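Local coordinates for Efb homologous protein (Staphylococcus aureus subsp. aureus Mu50, PDB 2NOJ), which probably binds complement C3 and blocks its activation, as in the related Efb protein, helping the bacterium evade innate immunity, at residues Q30-L35 / H45-R50. The protein carries 1 engineered substitution. Sequence-based numbering, arbitrary orientation.
Sequences QKAVEL and HRKAQR. Engineered in segment 30-35: Glu-34 (natural residue Asn).
Ala-32 on helix 24-39 turns its methyl toward helix 42-54, where CB settles over the backbone of Lys-47 and Ala-48, 3.8 Å from Ala-48 CA. Ala-32 CA lies 4.6 Å from Ala-48 CA. The axes of the two segments come within 8.0 Å of each other. Their directions differ by 146°, roughly antiparallel. The contact is reciprocal: Ala-48 CB rests against the backbone of Ala-32, 3.6 Å from Ala-32 O. Beside this pair, the Lys-47 side chain extends fully, with CG anti to the backbone N (chi1 -180°). Lys-47 CG is the carbon that comes near Ala-32 CB, at 4.3 Å, and the rest of the chain runs on past it. Val-33 approaches from the flank, its CG2, placed beside the backbone N, coming within 4.2 Å of Ala-48 CB. Val-33 and Ala-48 both touch Ile-70 of helix 61-76, so the contact continues into the core of the three-helix bundle. Away from this interface, Arg-46 NE forms a salt bridge with an acidic side chain on the chain of another protein. Methyl groups laid against backbone and against one another join the two helices through van der Waals contact; the small alanine side chains at the crossing allow the close spacing.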
loop_
_atom_site.group_PDB
_atom_site.type_symbol
_atom_site.label_atom_id
_atom_site.label_comp_id
_atom_site.label_asym_id
_atom_site.label_seq_id
_atom_site.Cartn_x
_atom_site.Cartn_y
_atom_site.Cartn_z
ATOM N N GLN B 30 19.262 1.199 16.150
ATOM C CA GLN B 30 20.371 2.054 16.579
ATOM C C GLN B 30 21.423 2.158 15.477
ATOM O O GLN B 30 21.832 3.259 15.092
ATOM C CB GLN B 30 21.011 1.493 17.847
ATOM C CG GLN B 30 20.199 1.754 19.093
ATOM C CD GLN B 30 20.623 0.890 20.271
ATOM O OE1 GLN B 30 20.404 1.253 21.435
ATOM N NE2 GLN B 30 21.214 -0.261 19.978
ATOM N N LYS B 31 21.854 1.014 14.964
ATOM C CA LYS B 31 22.844 1.020 13.908
ATOM C C LYS B 31 22.302 1.772 12.665
ATOM O O LYS B 31 23.051 2.426 11.916
ATOM C CB LYS B 31 23.229 -0.417 13.558
ATOM N N ALA B 32 20.992 1.697 12.466
ATOM C CA ALA B 32 20.364 2.369 11.348
ATOM C C ALA B 32 20.297 3.882 11.550
ATOM O O ALA B 32 20.565 4.636 10.625
ATOM C CB ALA B 32 18.965 1.799 11.123
ATOM N N VAL B 33 19.936 4.331 12.749
ATOM C CA VAL B 33 19.848 5.771 13.011
ATOM C C VAL B 33 21.225 6.421 13.068
ATOM O O VAL B 33 21.402 7.550 12.626
ATOM C CB VAL B 33 19.092 6.085 14.340
ATOM C CG1 VAL B 33 19.243 7.540 14.688
ATOM C CG2 VAL B 33 17.594 5.769 14.200
ATOM N N GLU B 34 22.214 5.722 13.612
ATOM C CA GLU B 34 23.563 6.308 13.669
ATOM C C GLU B 34 24.097 6.614 12.255
ATOM O O GLU B 34 24.614 7.701 12.011
ATOM C CB GLU B 34 24.525 5.371 14.410
ATOM N N LEU B 35 23.954 5.656 11.337
ATOM C CA LEU B 35 24.426 5.821 9.970
ATOM C C LEU B 35 23.684 6.969 9.284
ATOM O O LEU B 35 24.254 7.676 8.430
ATOM C CB LEU B 35 24.221 4.534 9.183
ATOM N N HIS B 45 17.783 7.396 5.459
ATOM C CA HIS B 45 16.579 7.785 6.195
ATOM C C HIS B 45 15.513 6.696 6.111
ATOM O O HIS B 45 14.895 6.350 7.127
ATOM C CB HIS B 45 16.009 9.111 5.665
ATOM C CG HIS B 45 14.579 9.352 6.045
ATOM N ND1 HIS B 45 14.114 9.191 7.332
ATOM C CD2 HIS B 45 13.521 9.774 5.313
ATOM C CE1 HIS B 45 12.833 9.509 7.378
ATOM N NE2 HIS B 45 12.449 9.866 6.166
ATOM N N ARG B 46 15.304 6.150 4.915
ATOM C CA ARG B 46 14.296 5.113 4.762
ATOM C C ARG B 46 14.651 3.941 5.653
ATOM O O ARG B 46 13.789 3.378 6.346
ATOM C CB ARG B 46 14.174 4.672 3.303
ATOM C CG ARG B 46 13.601 5.755 2.409
ATOM C CD ARG B 46 13.365 5.301 0.968
ATOM N NE ARG B 46 12.104 4.586 0.768
ATOM C CZ ARG B 46 11.970 3.268 0.876
ATOM N NH1 ARG B 46 13.018 2.511 1.183
ATOM N NH2 ARG B 46 10.789 2.700 0.673
ATOM N N LYS B 47 15.935 3.615 5.672
ATOM C CA LYS B 47 16.418 2.503 6.481
ATOM C C LYS B 47 16.299 2.773 7.989
ATOM O O LYS B 47 15.934 1.883 8.754
ATOM C CB LYS B 47 17.872 2.173 6.108
ATOM C CG LYS B 47 18.458 1.012 6.904
ATOM C CD LYS B 47 19.911 0.763 6.533
ATOM C CE LYS B 47 20.516 -0.372 7.342
ATOM N NZ LYS B 47 21.936 -0.639 6.926
ATOM N N ALA B 48 16.592 4.003 8.401
ATOM C CA ALA B 48 16.510 4.373 9.810
ATOM C C ALA B 48 15.060 4.427 10.315
ATOM O O ALA B 48 14.749 3.929 11.411
ATOM C CB ALA B 48 17.204 5.717 10.041
ATOM N N GLN B 49 14.163 5.002 9.521
ATOM C CA GLN B 49 12.767 5.099 9.961
ATOM C C GLN B 49 12.079 3.728 10.115
ATOM O O GLN B 49 11.323 3.501 11.076
ATOM C CB GLN B 49 11.954 5.974 8.995
ATOM C CG GLN B 49 10.533 6.170 9.431
ATOM C CD GLN B 49 10.437 6.925 10.747
ATOM O OE1 GLN B 49 10.753 8.111 10.815
ATOM N NE2 GLN B 49 9.999 6.240 11.799
ATOM N N ARG B 50 12.349 2.833 9.162
ATOM C CA ARG B 50 11.775 1.495 9.157
ATOM C C ARG B 50 12.351 0.712 10.323
ATOM O O ARG B 50 11.632 -0.007 11.008
ATOM C CB ARG B 50 12.087 0.786 7.835
ATOM C CG ARG B 50 11.292 -0.503 7.577
ATOM C CD ARG B 50 11.567 -1.036 6.165
ATOM N NE ARG B 50 10.450 -1.804 5.615
ATOM C CZ ARG B 50 10.362 -3.134 5.623
ATOM N NH1 ARG B 50 11.333 -3.872 6.155
ATOM N NH2 ARG B 50 9.299 -3.730 5.091
#